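Local coordinates for protein SSD1 (Saccharomyces cerevisiae S288C, PDB 7AM1) that binds untranslated regions of mRNA and acts as a translation repressor, as a member of the RNase II family that has lost nuclease activity, at residues Glu624-Lys629 with Val738-Glu743; Ser744-Phe749 with Arg776-His781; Phe753-Arg758 with Ile891-Glu896; Asp616-Val621 with Phe749-Gly754. All coordinates share one frame; numbering follows the deposited sequence.

How the contacts relate
Coming from the N terminus, helix 617-629 of the RNB region supplies the opening segments of contacts 4 and 1 in turn. Contact 1 closes first, on strand 732-741, about 110 residues later; contact 4 closes just beyond it, at the end of strand 745-750, so its loop encloses that of contact 1. Contact 2 opens on strand 745-750, shares Phe-749 with contact 4 and closes on strand 777-782, so the two cross. Contact 3 starts where contact 4 ends, with Phe-753 and Gly-754 in common, crosses contact 2 and closes on strand 888-896. Contacts 1 and 4 join the RNB helix to the C-terminal OB-fold region; contacts 2 and 3 lie within that region.

Contact 1 (Glu624-Lys629 with Val738-Glu743); sequences EILLFK and VLQVYE
Leu-626 and Leu-739 carry this contact, their side chains lying alongside one another but running opposite ways. Leu-626 CD2 packs against Leu-739 CD2 at 3.7 Å, and the other two branches meet as well, CD1 of Leu-626 lying 4.0 Å from CD1 of Leu-739. Ile-625, one residue back on the helix, touches the same Leu-739 CD2 with its CG2 at 4.0 Å, so that methyl is flanked by two helix side chains. Gln-740 adds a looser touch, its CG 4.4 Å from Leu-626 CD2.

Consecutive strand residues can both point at the helix because Leu-739 and Gln-740 face Asp-747 together in a classic beta bulge. With chi1 -75° and chi2 -68°, the Gln-740 side chain folds back on its own backbone, and NE2 donates to Leu-739 O at 2.8 Å, the donor tilted 18° from the carbonyl plane. Farther out, Phe-595 of helix 582-595 packs on Leu-626 and Gln-740. No hydrogen bond links the two segments, so the join depends on apolar burial and close methyl packing, while Lys-629 ties the same helix to the edge strand by charge, through a salt bridge to Glu-756.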
loop_
_atom_site.group_PDB
_atom_site.type_symbol
_atom_site.label_atom_id
_atom_site.label_comp_id
_atom_site.label_asym_id
_atom_site.label_seq_id
_atom_site.Cartn_x
_atom_site.Cartn_y
_atom_site.Cartn_z
ATOM N N GLU A 624 13.528 6.557 -0.390
ATOM C CA GLU A 624 12.530 5.772 0.328
ATOM C C GLU A 624 11.661 4.982 -0.646
ATOM O O GLU A 624 11.340 3.814 -0.393
ATOM C CB GLU A 624 11.655 6.666 1.208
ATOM C CG GLU A 624 10.696 5.863 2.091
ATOM C CD GLU A 624 9.700 6.722 2.846
ATOM O OE1 GLU A 624 9.766 7.964 2.735
ATOM O OE2 GLU A 624 8.833 6.145 3.535
ATOM N N ILE A 625 11.261 5.604 -1.760
ATOM C CA ILE A 625 10.475 4.885 -2.760
ATOM C C ILE A 625 11.232 3.646 -3.222
ATOM O O ILE A 625 10.680 2.542 -3.270
ATOM C CB ILE A 625 10.114 5.807 -3.942
ATOM C CG1 ILE A 625 9.065 6.841 -3.515
ATOM C CG2 ILE A 625 9.600 4.986 -5.125
ATOM C CD1 ILE A 625 8.865 7.986 -4.515
ATOM N N LEU A 626 12.521 3.806 -3.536
ATOM C CA LEU A 626 13.327 2.669 -3.971
ATOM C C LEU A 626 13.385 1.586 -2.898
ATOM O O LEU A 626 13.259 0.392 -3.201
ATOM C CB LEU A 626 14.736 3.138 -4.332
ATOM C CG LEU A 626 14.838 4.125 -5.500
ATOM C CD1 LEU A 626 16.282 4.537 -5.725
ATOM C CD2 LEU A 626 14.249 3.541 -6.766
ATOM N N LEU A 627 13.583 1.982 -1.639
ATOM C CA LEU A 627 13.627 1.011 -0.551
ATOM C C LEU A 627 12.287 0.304 -0.400
ATOM O O LEU A 627 12.232 -0.922 -0.267
ATOM C CB LEU A 627 14.020 1.715 0.747
ATOM C CG LEU A 627 14.046 0.852 2.007
ATOM C CD1 LEU A 627 15.011 -0.306 1.835
ATOM C CD2 LEU A 627 14.422 1.690 3.209
ATOM N N PHE A 628 11.194 1.066 -0.459
ATOM C CA PHE A 628 9.857 0.512 -0.280
ATOM C C PHE A 628 9.577 -0.611 -1.271
ATOM O O PHE A 628 8.885 -1.582 -0.932
ATOM C CB PHE A 628 8.846 1.655 -0.416
ATOM C CG PHE A 628 7.416 1.223 -0.426
ATOM C CD1 PHE A 628 6.777 0.862 0.745
ATOM C CD2 PHE A 628 6.693 1.218 -1.606
ATOM C CE1 PHE A 628 5.450 0.479 0.735
ATOM C CE2 PHE A 628 5.367 0.833 -1.621
ATOM C CZ PHE A 628 4.745 0.466 -0.447
ATOM N N LYS A 629 10.135 -0.518 -2.481
ATOM C CA LYS A 629 9.865 -1.504 -3.514
ATOM C C LYS A 629 10.511 -2.849 -3.237
ATOM O O LYS A 629 10.086 -3.854 -3.817
ATOM C CB LYS A 629 10.403 -1.036 -4.863
ATOM C CG LYS A 629 9.769 0.178 -5.434
ATOM C CD LYS A 629 10.412 0.454 -6.776
ATOM C CE LYS A 629 9.895 1.722 -7.387
ATOM N NZ LYS A 629 10.133 1.697 -8.839
ATOM N N VAL A 738 14.076 12.900 -11.564
ATOM C CA VAL A 738 14.424 11.633 -12.198
ATOM C C VAL A 738 14.956 10.682 -11.136
ATOM O O VAL A 738 15.884 11.022 -10.393
ATOM C CB VAL A 738 15.461 11.850 -13.312
ATOM C CG1 VAL A 738 15.866 10.520 -13.932
ATOM C CG2 VAL A 738 14.915 12.807 -14.364
ATOM N N LEU A 739 14.377 9.485 -11.067
ATOM C CA LEU A 739 14.758 8.490 -10.071
ATOM C C LEU A 739 15.629 7.382 -10.644
ATOM O O LEU A 739 16.579 6.945 -9.984
ATOM C CB LEU A 739 13.500 7.889 -9.437
ATOM C CG LEU A 739 13.683 7.035 -8.183
ATOM C CD1 LEU A 739 14.454 7.787 -7.117
ATOM C CD2 LEU A 739 12.323 6.603 -7.646
ATOM N N GLN A 740 15.330 6.924 -11.861
ATOM C CA GLN A 740 16.106 5.890 -12.528
ATOM C C GLN A 740 16.129 6.178 -14.024
ATOM O O GLN A 740 15.139 6.653 -14.589
ATOM C CB GLN A 740 15.524 4.490 -12.281
ATOM C CG GLN A 740 15.787 3.911 -10.888
ATOM C CD GLN A 740 17.251 3.582 -10.654
ATOM O OE1 GLN A 740 17.749 2.544 -11.090
ATOM N NE2 GLN A 740 17.948 4.474 -9.972
ATOM N N VAL A 741 17.252 5.866 -14.660
ATOM C CA VAL A 741 17.414 6.032 -16.098
ATOM C C VAL A 741 17.631 4.662 -16.722
ATOM O O VAL A 741 18.350 3.821 -16.173
ATOM C CB VAL A 741 18.586 6.979 -16.430
ATOM C CG1 VAL A 741 18.820 7.033 -17.927
ATOM C CG2 VAL A 741 18.299 8.374 -15.901
ATOM N N TYR A 742 16.994 4.440 -17.867
ATOM C CA TYR A 742 17.112 3.194 -18.604
ATOM C C TYR A 742 17.487 3.509 -20.048
ATOM O O TYR A 742 17.630 4.671 -20.439
ATOM C CB TYR A 742 15.810 2.386 -18.536
ATOM C CG TYR A 742 15.245 2.239 -17.139
ATOM C CD1 TYR A 742 15.819 1.367 -16.223
ATOM C CD2 TYR A 742 14.141 2.978 -16.735
ATOM C CE1 TYR A 742 15.302 1.230 -14.940
ATOM C CE2 TYR A 742 13.617 2.850 -15.461
ATOM C CZ TYR A 742 14.199 1.973 -14.566
ATOM O OH TYR A 742 13.678 1.850 -13.296
ATOM N N GLU A 743 17.636 2.451 -20.846
ATOM C CA GLU A 743 18.106 2.599 -22.219
ATOM C C GLU A 743 17.122 3.373 -23.094
ATOM O O GLU A 743 17.544 4.097 -24.005
ATOM C CB GLU A 743 18.385 1.215 -22.810
ATOM C CG GLU A 743 17.200 0.268 -22.773
ATOM C CD GLU A 743 17.441 -0.988 -23.582
ATOM O OE1 GLU A 743 18.591 -1.194 -24.033
ATOM O OE2 GLU A 743 16.479 -1.766 -23.769
#

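Contact 2 (Ser744-Phe749 with Arg776-His781); sequences SSFDVF and RVLELH
Ser-745 and Phe-746 meet Leu-778 and Leu-780 inside the C-terminal OB-fold region. Strands 745-750 and 777-782 belong to different sheets, and their segments 745-749 and 777-781 pass at 8.9 Å between axes, their N-to-C directions 112° apart. Ser-745 points its side chain away from the second strand, OG binding Asp-154 O, and offers only backbone to the contact. Phe-746 is the residue that turns inward. Its CG is tucked over the main chain, flanked by both N and C (chi1 58°), which stands the ring up from the strand toward the leucines. Ring atom CE1 reaches Leu-780 CD1 at 4.3 Å. Asp-747 then points to other partners, pairing with Arg-758 on the adjoining strand and accepting from Tyr-742 OH.

From the second strand, Leu-778 comes in roughly perpendicular to Phe-746; with CG anti to the backbone N, chi1 170°, the leucine reaches CD2 to the ring. Ile-883 of strand 878-884 also packs on Phe-746, while Val-741 and Ala-769 lie beside Leu-778. One methyl does the touching twice: Leu-778 CD2 is 3.8 Å from Phe-746 CD1 and equally 3.8 Å from Ser-745 O.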
loop_
_atom_site.group_PDB
_atom_site.type_symbol
_atom_site.label_atom_id
_atom_site.label_comp_id
_atom_site.label_asym_id
_atom_site.label_seq_id
_atom_site.Cartn_x
_atom_site.Cartn_y
_atom_site.Cartn_z
ATOM N N SER A 744 15.816 3.236 -22.853
ATOM C CA SER A 744 14.838 3.909 -23.704
ATOM C C SER A 744 13.686 4.483 -22.885
ATOM O O SER A 744 12.603 4.723 -23.431
ATOM C CB SER A 744 14.344 2.932 -24.788
ATOM O OG SER A 744 13.358 3.508 -25.628
ATOM N N SER A 745 13.905 4.742 -21.601
ATOM C CA SER A 745 12.870 5.255 -20.713
ATOM C C SER A 745 13.556 5.713 -19.436
ATOM O O SER A 745 14.754 5.496 -19.242
ATOM C CB SER A 745 11.804 4.200 -20.413
ATOM O OG SER A 745 12.370 3.061 -19.784
ATOM N N PHE A 746 12.786 6.366 -18.574
ATOM C CA PHE A 746 13.298 6.742 -17.266
ATOM C C PHE A 746 12.119 6.983 -16.338
ATOM O O PHE A 746 11.026 7.345 -16.780
ATOM C CB PHE A 746 14.208 7.979 -17.335
ATOM C CG PHE A 746 13.558 9.209 -17.930
ATOM C CD1 PHE A 746 13.496 9.386 -19.306
ATOM C CD2 PHE A 746 13.041 10.202 -17.111
ATOM C CE1 PHE A 746 12.917 10.524 -19.856
ATOM C CE2 PHE A 746 12.456 11.345 -17.654
ATOM C CZ PHE A 746 12.395 11.502 -19.032
ATOM N N ASP A 747 12.359 6.771 -15.048
ATOM C CA ASP A 747 11.339 6.949 -14.027
ATOM C C ASP A 747 11.474 8.323 -13.386
ATOM O O ASP A 747 12.584 8.805 -13.138
ATOM C CB ASP A 747 11.440 5.856 -12.959
ATOM C CG ASP A 747 11.234 4.467 -13.530
ATOM O OD1 ASP A 747 10.596 4.362 -14.602
ATOM O OD2 ASP A 747 11.704 3.486 -12.910
ATOM N N VAL A 748 10.333 8.950 -13.130
ATOM C CA VAL A 748 10.271 10.223 -12.430
ATOM C C VAL A 748 9.316 10.044 -11.263
ATOM O O VAL A 748 8.395 9.223 -11.311
ATOM C CB VAL A 748 9.804 11.376 -13.347
ATOM C CG1 VAL A 748 10.790 11.590 -14.489
ATOM C CG2 VAL A 748 8.411 11.091 -13.893
ATOM N N PHE A 749 9.537 10.810 -10.204
ATOM C CA PHE A 749 8.575 10.856 -9.116
ATOM C C PHE A 749 8.254 12.309 -8.817
ATOM O O PHE A 749 9.046 13.219 -9.085
ATOM C CB PHE A 749 9.070 10.108 -7.863
ATOM C CG PHE A 749 10.254 10.729 -7.201
ATOM C CD1 PHE A 749 11.511 10.632 -7.770
ATOM C CD2 PHE A 749 10.116 11.379 -5.990
ATOM C CE1 PHE A 749 12.610 11.194 -7.157
ATOM C CE2 PHE A 749 11.207 11.948 -5.368
ATOM C CZ PHE A 749 12.461 11.854 -5.952
ATOM N N ARG A 776 24.982 6.175 -16.253
ATOM C CA ARG A 776 23.543 6.274 -16.010
ATOM C C ARG A 776 22.994 7.589 -16.573
ATOM O O ARG A 776 22.388 8.398 -15.867
ATOM C CB ARG A 776 23.243 6.139 -14.512
ATOM C CG ARG A 776 23.894 4.930 -13.843
ATOM C CD ARG A 776 23.093 3.649 -14.072
ATOM N NE ARG A 776 21.733 3.776 -13.544
ATOM C CZ ARG A 776 20.725 2.954 -13.820
ATOM N NH1 ARG A 776 20.896 1.923 -14.639
ATOM N NH2 ARG A 776 19.536 3.167 -13.272
ATOM N N VAL A 777 23.197 7.779 -17.874
ATOM C CA VAL A 777 22.790 9.002 -18.558
ATOM C C VAL A 777 22.115 8.619 -19.865
ATOM O O VAL A 777 22.679 7.870 -20.670
ATOM C CB VAL A 777 23.979 9.945 -18.830
ATOM C CG1 VAL A 777 23.568 11.058 -19.783
ATOM C CG2 VAL A 777 24.493 10.533 -17.529
ATOM N N LEU A 778 20.911 9.137 -20.075
ATOM C CA LEU A 778 20.147 8.917 -21.292
ATOM C C LEU A 778 20.091 10.224 -22.066
ATOM O O LEU A 778 19.686 11.255 -21.519
ATOM C CB LEU A 778 18.742 8.414 -20.957
ATOM C CG LEU A 778 17.711 8.355 -22.079
ATOM C CD1 LEU A 778 18.054 7.244 -23.046
ATOM C CD2 LEU A 778 16.325 8.147 -21.487
ATOM N N GLU A 779 20.514 10.188 -23.322
ATOM C CA GLU A 779 20.514 11.369 -24.176
ATOM C C GLU A 779 19.391 11.221 -25.193
ATOM O O GLU A 779 19.440 10.342 -26.062
ATOM C CB GLU A 779 21.870 11.561 -24.849
ATOM C CG GLU A 779 22.973 11.916 -23.861
ATOM C CD GLU A 779 24.257 12.360 -24.533
ATOM O OE1 GLU A 779 24.369 12.214 -25.770
ATOM O OE2 GLU A 779 25.153 12.863 -23.819
ATOM N N LEU A 780 18.378 12.072 -25.068
ATOM C CA LEU A 780 17.263 12.102 -26.000
ATOM C C LEU A 780 17.614 13.017 -27.166
ATOM O O LEU A 780 18.040 14.157 -26.958
ATOM C CB LEU A 780 15.993 12.591 -25.301
ATOM C CG LEU A 780 15.574 11.876 -24.011
ATOM C CD1 LEU A 780 14.353 12.551 -23.392
ATOM C CD2 LEU A 780 15.285 10.407 -24.264
ATOM N N HIS A 781 17.434 12.522 -28.389
ATOM C CA HIS A 781 17.616 13.334 -29.592
ATOM C C HIS A 781 16.224 13.724 -30.073
ATOM O O HIS A 781 15.511 12.917 -30.677
ATOM C CB HIS A 781 18.405 12.579 -30.655
ATOM C CG HIS A 781 19.831 12.324 -30.272
ATOM N ND1 HIS A 781 20.873 12.415 -31.167
ATOM C CD2 HIS A 781 20.383 11.977 -29.085
ATOM C CE1 HIS A 781 22.008 12.137 -30.549
ATOM N NE2 HIS A 781 21.737 11.867 -29.284
#

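Contact 3 (Phe753-Arg758 with Ile891-Glu896); sequences FGIEKR and ILLRAE
Leu-893 extends its CG anti to the backbone N (chi1 172°), while Ile-755 swings CG1 in over its own backbone, next to N and C alike (chi1 61°); together these rotations bring the two side chains tip to tip. Ile-755 CD1 meets Leu-893 CD1 at 3.8 Å and is nearly as close to CD2 of the same leucine. That second methyl has another job. Leu-893 CD2 stands over the centre of the Phe-753 ring, 4.2 Å from the centroid and 12° off the ring normal, a CH-pi contact on one face.

Strands 755-760 and 888-896 belong to one antiparallel sheet of the OB-fold region, but strands 745-750 and 732-741 run between them, so side chains alone bridge the two, reaching across one face of the sheet, probably the inner one of the OB barrel. Leu-718 of helix 689-725 packs on both Phe-753 and Ile-755, and Val-906 of the last strand lies against Leu-893.

Farther along the second strand, Arg-894 NH1 makes a nearly straight salt bridge to Glu-896 OE1, 2.6 Å, in the guanidinium plane but from above the carboxylate. On the first, Lys-757 folds back so that NZ donates to Glu-756 O at 2.8 Å, and also to the carbonyls of Ser-188 and Glu-185.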
loop_
_atom_site.group_PDB
_atom_site.type_symbol
_atom_site.label_atom_id
_atom_site.label_comp_id
_atom_site.label_asym_id
_atom_site.label_seq_id
_atom_site.Cartn_x
_atom_site.Cartn_y
_atom_site.Cartn_z
ATOM N N PHE A 753 2.492 14.869 -5.534
ATOM C CA PHE A 753 1.383 13.975 -5.819
ATOM C C PHE A 753 1.561 12.594 -5.203
ATOM O O PHE A 753 0.588 11.834 -5.135
ATOM C CB PHE A 753 1.202 13.831 -7.337
ATOM C CG PHE A 753 0.687 15.074 -8.010
ATOM C CD1 PHE A 753 1.503 16.181 -8.166
ATOM C CD2 PHE A 753 -0.615 15.141 -8.474
ATOM C CE1 PHE A 753 1.034 17.326 -8.788
ATOM C CE2 PHE A 753 -1.090 16.289 -9.092
ATOM C CZ PHE A 753 -0.267 17.377 -9.247
ATOM N N GLY A 754 2.765 12.252 -4.752
ATOM C CA GLY A 754 3.029 10.911 -4.260
ATOM C C GLY A 754 2.903 9.844 -5.323
ATOM O O GLY A 754 2.336 8.774 -5.063
ATOM N N ILE A 755 3.415 10.109 -6.527
ATOM C CA ILE A 755 3.382 9.137 -7.608
ATOM C C ILE A 755 4.766 9.005 -8.226
ATOM O O ILE A 755 5.608 9.904 -8.151
ATOM C CB ILE A 755 2.344 9.491 -8.701
ATOM C CG1 ILE A 755 2.667 10.847 -9.341
ATOM C CG2 ILE A 755 0.937 9.451 -8.118
ATOM C CD1 ILE A 755 1.726 11.229 -10.483
ATOM N N GLU A 756 4.983 7.847 -8.835
ATOM C CA GLU A 756 6.201 7.513 -9.555
ATOM C C GLU A 756 5.764 6.889 -10.871
ATOM O O GLU A 756 4.967 5.945 -10.869
ATOM C CB GLU A 756 7.073 6.545 -8.749
ATOM C CG GLU A 756 8.319 6.064 -9.478
ATOM C CD GLU A 756 8.880 4.768 -8.916
ATOM O OE1 GLU A 756 8.134 4.011 -8.253
ATOM O OE2 GLU A 756 10.082 4.509 -9.134
ATOM N N LYS A 757 6.249 7.430 -11.985
ATOM C CA LYS A 757 5.810 6.997 -13.304
ATOM C C LYS A 757 6.994 6.999 -14.261
ATOM O O LYS A 757 8.064 7.531 -13.959
ATOM C CB LYS A 757 4.682 7.890 -13.837
ATOM C CG LYS A 757 3.391 7.780 -13.045
ATOM C CD LYS A 757 2.633 6.513 -13.394
ATOM C CE LYS A 757 1.735 6.053 -12.251
ATOM N NZ LYS A 757 2.418 5.047 -11.385
ATOM N N ARG A 758 6.783 6.411 -15.435
ATOM C CA ARG A 758 7.856 6.155 -16.385
ATOM C C ARG A 758 7.616 6.894 -17.693
ATOM O O ARG A 758 6.555 6.751 -18.311
ATOM C CB ARG A 758 7.978 4.651 -16.647
ATOM C CG ARG A 758 9.013 4.274 -17.694
ATOM C CD ARG A 758 9.342 2.794 -17.613
ATOM N NE ARG A 758 9.915 2.468 -16.309
ATOM C CZ ARG A 758 9.960 1.250 -15.783
ATOM N NH1 ARG A 758 9.462 0.213 -16.444
ATOM N NH2 ARG A 758 10.506 1.072 -14.590
ATOM N N ILE A 891 7.673 17.771 -16.642
ATOM C CA ILE A 891 6.922 16.580 -17.017
ATOM C C ILE A 891 5.474 16.972 -17.272
ATOM O O ILE A 891 4.865 17.686 -16.465
ATOM C CB ILE A 891 6.997 15.493 -15.925
ATOM C CG1 ILE A 891 8.412 14.907 -15.840
ATOM C CG2 ILE A 891 5.968 14.390 -16.167
ATOM C CD1 ILE A 891 8.906 14.290 -17.126
ATOM N N LEU A 892 4.924 16.494 -18.382
ATOM C CA LEU A 892 3.497 16.585 -18.658
ATOM C C LEU A 892 2.804 15.392 -18.010
ATOM O O LEU A 892 3.225 14.246 -18.196
ATOM C CB LEU A 892 3.250 16.610 -20.165
ATOM C CG LEU A 892 3.804 17.849 -20.876
ATOM C CD1 LEU A 892 4.194 17.530 -22.309
ATOM C CD2 LEU A 892 2.789 18.980 -20.840
ATOM N N LEU A 893 1.759 15.667 -17.234
ATOM C CA LEU A 893 1.102 14.659 -16.411
ATOM C C LEU A 893 -0.376 14.591 -16.762
ATOM O O LEU A 893 -1.054 15.623 -16.831
ATOM C CB LEU A 893 1.287 14.966 -14.919
ATOM C CG LEU A 893 0.506 14.101 -13.925
ATOM C CD1 LEU A 893 0.981 12.656 -13.957
ATOM C CD2 LEU A 893 0.628 14.667 -12.509
ATOM N N ARG A 894 -0.851 13.374 -17.015
ATOM C CA ARG A 894 -2.222 13.117 -17.412
ATOM C C ARG A 894 -2.720 11.816 -16.800
ATOM O O ARG A 894 -1.941 10.909 -16.503
ATOM C CB ARG A 894 -2.346 13.016 -18.928
ATOM C CG ARG A 894 -3.205 14.054 -19.542
ATOM C CD ARG A 894 -3.138 13.907 -21.042
ATOM N NE ARG A 894 -3.883 12.742 -21.503
ATOM C CZ ARG A 894 -5.135 12.781 -21.948
ATOM N NH1 ARG A 894 -5.723 11.663 -22.348
ATOM N NH2 ARG A 894 -5.799 13.930 -21.999
ATOM N N ALA A 895 -4.042 11.725 -16.660
ATOM C CA ALA A 895 -4.747 10.480 -16.371
ATOM C C ALA A 895 -5.583 10.110 -17.598
ATOM O O ALA A 895 -6.542 10.815 -17.932
ATOM C CB ALA A 895 -5.626 10.615 -15.127
ATOM N N GLU A 896 -5.212 9.016 -18.273
ATOM C CA GLU A 896 -5.962 8.534 -19.430
ATOM C C GLU A 896 -7.249 7.878 -18.939
ATOM O O GLU A 896 -7.199 6.931 -18.147
ATOM C CB GLU A 896 -5.166 7.507 -20.237
ATOM C CG GLU A 896 -3.705 7.812 -20.484
ATOM C CD GLU A 896 -3.480 8.904 -21.499
ATOM O OE1 GLU A 896 -4.466 9.389 -22.092
ATOM O OE2 GLU A 896 -2.305 9.274 -21.700
#

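Contact 4 (Asp616-Val621 with Phe749-Gly754)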
loop_
_atom_site.group_PDB
_atom_site.type_symbol
_atom_site.label_atom_id
_atom_site.label_comp_id
_atom_site.label_asym_id
_atom_site.label_seq_id
_atom_site.Cartn_x
_atom_site.Cartn_y
_atom_site.Cartn_z
ATOM N N ASP A 616 18.155 16.839 1.364
ATOM C CA ASP A 616 17.311 17.125 0.207
ATOM C C ASP A 616 16.024 16.311 0.289
ATOM O O ASP A 616 16.048 15.079 0.204
ATOM C CB ASP A 616 18.079 16.819 -1.075
ATOM C CG ASP A 616 17.330 17.249 -2.317
ATOM O OD1 ASP A 616 16.217 16.735 -2.555
ATOM O OD2 ASP A 616 17.850 18.119 -3.046
ATOM N N ASP A 617 14.889 16.999 0.449
ATOM C CA ASP A 617 13.622 16.296 0.622
ATOM C C ASP A 617 13.319 15.395 -0.570
ATOM O O ASP A 617 12.817 14.275 -0.401
ATOM C CB ASP A 617 12.482 17.293 0.832
ATOM C CG ASP A 617 12.580 18.030 2.155
ATOM O OD1 ASP A 617 13.432 17.663 2.994
ATOM O OD2 ASP A 617 11.790 18.976 2.355
ATOM N N ASP A 618 13.582 15.878 -1.786
ATOM C CA ASP A 618 13.256 15.100 -2.975
ATOM C C ASP A 618 14.071 13.816 -3.025
ATOM O O ASP A 618 13.537 12.738 -3.311
ATOM C CB ASP A 618 13.493 15.941 -4.227
ATOM C CG ASP A 618 12.531 17.104 -4.332
ATOM O OD1 ASP A 618 11.349 16.943 -3.964
ATOM O OD2 ASP A 618 12.962 18.189 -4.758
ATOM N N VAL A 619 15.375 13.912 -2.755
ATOM C CA VAL A 619 16.220 12.724 -2.780
ATOM C C VAL A 619 15.807 11.755 -1.679
ATOM O O VAL A 619 15.707 10.541 -1.902
ATOM C CB VAL A 619 17.702 13.121 -2.652
ATOM C CG1 VAL A 619 18.581 11.879 -2.690
ATOM C CG2 VAL A 619 18.088 14.106 -3.749
ATOM N N ARG A 620 15.556 12.272 -0.475
ATOM C CA ARG A 620 15.165 11.406 0.630
ATOM C C ARG A 620 13.892 10.638 0.300
ATOM O O ARG A 620 13.786 9.439 0.586
ATOM C CB ARG A 620 14.977 12.237 1.897
ATOM C CG ARG A 620 14.846 11.401 3.159
ATOM C CD ARG A 620 14.790 12.277 4.401
ATOM N NE ARG A 620 13.627 13.159 4.401
ATOM C CZ ARG A 620 13.659 14.468 4.169
ATOM N NH1 ARG A 620 14.804 15.095 3.922
ATOM N NH2 ARG A 620 12.528 15.156 4.196
ATOM N N VAL A 621 12.914 11.313 -0.307
ATOM C CA VAL A 621 11.680 10.647 -0.701
ATOM C C VAL A 621 11.952 9.631 -1.800
ATOM O O VAL A 621 11.444 8.503 -1.765
ATOM C CB VAL A 621 10.639 11.692 -1.141
ATOM C CG1 VAL A 621 9.494 11.024 -1.908
ATOM C CG2 VAL A 621 10.118 12.453 0.070
ATOM N N PHE A 749 9.537 10.810 -10.204
ATOM C CA PHE A 749 8.575 10.856 -9.116
ATOM C C PHE A 749 8.254 12.309 -8.817
ATOM O O PHE A 749 9.046 13.219 -9.085
ATOM C CB PHE A 749 9.070 10.108 -7.863
ATOM C CG PHE A 749 10.254 10.729 -7.201
ATOM C CD1 PHE A 749 11.511 10.632 -7.770
ATOM C CD2 PHE A 749 10.116 11.379 -5.990
ATOM C CE1 PHE A 749 12.610 11.194 -7.157
ATOM C CE2 PHE A 749 11.207 11.948 -5.368
ATOM C CZ PHE A 749 12.461 11.854 -5.952
ATOM N N ILE A 750 7.050 12.513 -8.303
ATOM C CA ILE A 750 6.507 13.846 -8.078
ATOM C C ILE A 750 6.049 13.857 -6.625
ATOM O O ILE A 750 4.938 13.397 -6.329
ATOM C CB ILE A 750 5.367 14.143 -9.063
ATOM C CG1 ILE A 750 5.789 13.743 -10.486
ATOM C CG2 ILE A 750 4.999 15.621 -9.019
ATOM C CD1 ILE A 750 4.671 13.787 -11.513
ATOM N N PRO A 751 6.877 14.324 -5.685
ATOM C CA PRO A 751 6.490 14.225 -4.267
ATOM C C PRO A 751 5.196 14.942 -3.945
ATOM O O PRO A 751 4.499 14.550 -2.999
ATOM C CB PRO A 751 7.685 14.850 -3.530
ATOM C CG PRO A 751 8.830 14.718 -4.471
ATOM C CD PRO A 751 8.244 14.851 -5.851
ATOM N N GLU A 752 4.852 15.987 -4.702
ATOM C CA GLU A 752 3.629 16.729 -4.432
ATOM C C GLU A 752 2.384 15.901 -4.700
ATOM O O GLU A 752 1.319 16.210 -4.156
ATOM C CB GLU A 752 3.592 18.006 -5.269
ATOM C CG GLU A 752 4.632 19.038 -4.861
ATOM C CD GLU A 752 6.016 18.735 -5.404
ATOM O OE1 GLU A 752 6.150 17.817 -6.244
ATOM O OE2 GLU A 752 6.970 19.419 -4.981
ATOM N N PHE A 753 2.492 14.869 -5.534
ATOM C CA PHE A 753 1.383 13.975 -5.819
ATOM C C PHE A 753 1.561 12.594 -5.203
ATOM O O PHE A 753 0.588 11.834 -5.135
ATOM C CB PHE A 753 1.202 13.831 -7.337
ATOM C CG PHE A 753 0.687 15.074 -8.010
ATOM C CD1 PHE A 753 1.503 16.181 -8.166
ATOM C CD2 PHE A 753 -0.615 15.141 -8.474
ATOM C CE1 PHE A 753 1.034 17.326 -8.788
ATOM C CE2 PHE A 753 -1.090 16.289 -9.092
ATOM C CZ PHE A 753 -0.267 17.377 -9.247
ATOM N N GLY A 754 2.765 12.252 -4.752
ATOM C CA GLY A 754 3.029 10.911 -4.260
ATOM C C GLY A 754 2.903 9.844 -5.323
ATOM O O GLY A 754 2.336 8.774 -5.063
#
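Phe-749 pushes the edge of its ring against the first turn of helix 617-629, and this is the tight part. Its CZ comes within 3.0 Å of Asp-618 O, which lies near the ring plane, a close approach in which the weakly positive C-H edge probably faces the carbonyl oxygen. Val-621 CG1 comes to the ring obliquely, 4.0 Å from Phe-749 CE2. Alongside, Pro-751 brings CG to 3.4 Å from Asp-618 OD1, the two side chains nearly perpendicular. The Asp-618 carboxylate finds its stronger partner in Arg-851, which also pairs with Glu-752; the arginine probably offsets the like charges of Asp-618 OD1 and Glu-752 OE2, 5.1 Å apart.

The outer side of the helix start is looser and faces solvent. Exposed Asp-617 takes both terminal nitrogens of Arg-620 on a single oxygen, NH2 at 2.9 Å from Asp-617 OD1, both approaching from the same face of the carboxylate. Asp-616 is the N-cap, its OD1 accepting from Val-619 N at 3.0 Å.

Thr-737 of strand 732-741 touches both Asp-618 and Phe-749, and Phe-753 packs on Leu-718 and Ile-722 of helix 689-725. The start of helix 617-629 lies against the end of strand 745-750 and the turn after it.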